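Local coordinates for protein intramolecular trans-sialidase (Macrobdella decora, PDB 3SLI) that cleaves sialic acid from sialoglycoconjugates by intramolecular trans-glycosylation, releasing it as 2,7-anhydro-Neu5Ac, at residues M7-V12 / D23-A28. Sequence-based numbering, arbitrary orientation.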
loop_
_atom_site.group_PDB
_atom_site.type_symbol
_atom_site.label_atom_id
_atom_site.label_comp_id
_atom_site.label_asym_id
_atom_site.label_seq_id
_atom_site.Cartn_x
_atom_site.Cartn_y
_atom_site.Cartn_z
ATOM N N MET A 7 -17.852 0.287 36.053
ATOM C CA MET A 7 -18.922 -0.462 35.419
ATOM C C MET A 7 -18.337 -1.547 34.525
ATOM O O MET A 7 -17.302 -1.344 33.895
ATOM C CB MET A 7 -19.740 0.521 34.571
ATOM C CG MET A 7 -21.022 0.001 33.965
ATOM S SD MET A 7 -21.818 1.314 32.977
ATOM C CE MET A 7 -22.726 2.226 34.250
ATOM N N GLU A 8 -18.986 -2.704 34.498
ATOM C CA GLU A 8 -18.556 -3.809 33.661
ATOM C C GLU A 8 -19.799 -4.551 33.222
ATOM O O GLU A 8 -20.753 -4.695 33.991
ATOM C CB GLU A 8 -17.608 -4.752 34.404
ATOM C CG GLU A 8 -17.106 -5.889 33.520
ATOM C CD GLU A 8 -16.089 -6.792 34.195
ATOM O OE1 GLU A 8 -15.242 -6.288 34.963
ATOM O OE2 GLU A 8 -16.123 -8.013 33.928
ATOM N N LYS A 9 -19.806 -4.986 31.970
ATOM C CA LYS A 9 -20.941 -5.706 31.417
ATOM C C LYS A 9 -20.384 -6.737 30.444
ATOM O O LYS A 9 -19.318 -6.532 29.855
ATOM C CB LYS A 9 -21.880 -4.730 30.702
ATOM C CG LYS A 9 -23.350 -5.112 30.754
ATOM C CD LYS A 9 -23.923 -4.954 32.156
ATOM C CE LYS A 9 -25.408 -5.254 32.167
ATOM N NZ LYS A 9 -25.699 -6.609 31.635
ATOM N N ASN A 10 -21.121 -7.819 30.240
ATOM C CA ASN A 10 -20.652 -8.890 29.378
ATOM C C ASN A 10 -21.767 -9.503 28.523
ATOM O O ASN A 10 -22.916 -9.584 28.957
ATOM C CB ASN A 10 -19.986 -9.954 30.268
ATOM C CG ASN A 10 -19.580 -11.190 29.510
ATOM O OD1 ASN A 10 -20.188 -12.250 29.665
ATOM N ND2 ASN A 10 -18.539 -11.076 28.695
ATOM N N ASN A 11 -21.412 -9.898 27.298
ATOM C CA ASN A 11 -22.325 -10.526 26.336
ATOM C C ASN A 11 -23.679 -9.840 26.165
ATOM O O ASN A 11 -24.726 -10.426 26.434
ATOM C CB ASN A 11 -22.512 -12.015 26.668
ATOM C CG ASN A 11 -21.189 -12.781 26.698
ATOM O OD1 ASN A 11 -20.194 -12.363 26.096
ATOM N ND2 ASN A 11 -21.170 -13.903 27.411
ATOM N N VAL A 12 -23.652 -8.606 25.674
ATOM C CA VAL A 12 -24.872 -7.839 25.473
ATOM C C VAL A 12 -25.258 -7.754 23.992
ATOM O O VAL A 12 -24.524 -7.180 23.179
ATOM C CB VAL A 12 -24.714 -6.399 26.031
ATOM C CG1 VAL A 12 -26.011 -5.632 25.867
ATOM C CG2 VAL A 12 -24.279 -6.433 27.501
ATOM N N ASP A 23 -28.281 2.782 32.538
ATOM C CA ASP A 23 -28.683 3.730 33.571
ATOM C C ASP A 23 -28.899 3.094 34.949
ATOM O O ASP A 23 -28.677 3.752 35.960
ATOM C CB ASP A 23 -29.955 4.489 33.142
ATOM C CG ASP A 23 -29.754 5.339 31.880
ATOM O OD1 ASP A 23 -28.610 5.466 31.406
ATOM O OD2 ASP A 23 -30.751 5.890 31.361
ATOM N N GLN A 24 -29.323 1.829 34.995
ATOM C CA GLN A 24 -29.562 1.166 36.278
ATOM C C GLN A 24 -28.336 0.504 36.917
ATOM O O GLN A 24 -28.447 -0.061 38.009
ATOM C CB GLN A 24 -30.743 0.169 36.205
ATOM C CG GLN A 24 -30.520 -1.164 35.430
ATOM C CD GLN A 24 -29.659 -2.233 36.152
ATOM O OE1 GLN A 24 -28.996 -3.049 35.499
ATOM N NE2 GLN A 24 -29.690 -2.242 37.484
ATOM N N GLU A 25 -27.186 0.546 36.244
ATOM C CA GLU A 25 -25.973 -0.051 36.796
ATOM C C GLU A 25 -25.565 0.710 38.052
ATOM O O GLU A 25 -25.712 1.932 38.121
ATOM C CB GLU A 25 -24.825 -0.023 35.782
ATOM C CG GLU A 25 -25.054 -0.878 34.540
ATOM C CD GLU A 25 -25.138 -2.358 34.850
ATOM O OE1 GLU A 25 -24.228 -2.883 35.532
ATOM O OE2 GLU A 25 -26.114 -2.996 34.411
ATOM N N ALA A 26 -25.028 -0.012 39.033
ATOM C CA ALA A 26 -24.612 0.587 40.296
ATOM C C ALA A 26 -23.662 1.772 40.125
ATOM O O ALA A 26 -23.765 2.772 40.850
ATOM C CB ALA A 26 -23.980 -0.479 41.199
ATOM N N GLY A 27 -22.783 1.688 39.131
ATOM C CA GLY A 27 -21.819 2.748 38.899
ATOM C C GLY A 27 -22.199 3.823 37.895
ATOM O O GLY A 27 -21.377 4.690 37.595
ATOM N N ALA A 28 -23.439 3.802 37.407
ATOM C CA ALA A 28 -23.894 4.799 36.434
ATOM C C ALA A 28 -23.684 6.220 36.942
ATOM O O ALA A 28 -23.192 7.077 36.205
ATOM C CB ALA A 28 -25.351 4.562 36.061
HETATM O O HOH W 1 -21.234 -2.751 36.332
#
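Met7 drives its terminal methyl into the turn made by Glu25 to Ala28, and this is the tight end of the contact. Its CG stands anti to the backbone N (chi1 -172°), the chain runs on extended, and a bend at chi3 (-84°) brings CE to 3.4 Å from Glu25 CB and 3.6 Å from Ala28 CA, the Met7 chain meeting that of Glu25 roughly perpendicularly. The turn that receives the methyl is type I, closed by the backbone hydrogen bond from Ala28 N to Glu25 O, 3.0 Å, with Gly27 as N-cap of the short helix 28-31.

Two residues along the strand, the looser side begins. Lys9 runs its aliphatic part past the Glu25 carboxylate, Lys9 CE lying 3.3 Å from Glu25 OE2, while Lys9 NZ stays 4.6 Å from Glu25 OE2, too far for a salt bridge. The other carboxylate oxygen reaches the strand through water: the molecule accepts from Glu8 N at 2.9 Å and donates to Glu25 OE1 at 3.1 Å.

Strand 5-14 pairs along its other side with strand 170-178, where backbone hydrogen bonds join Met7 to Val177 and Lys9 to Ile175. The loop packs beside this edge strand of the concanavalin-like N-terminal domain. No direct hydrogen bond spans the two segments. The chemistry therefore implies a join held by apolar packing of Met7, the Lys9 methylenes against the Glu25 carboxylate and one bridging water, with the Lys9 charge probably adding only a modest, long-range attraction for Glu25.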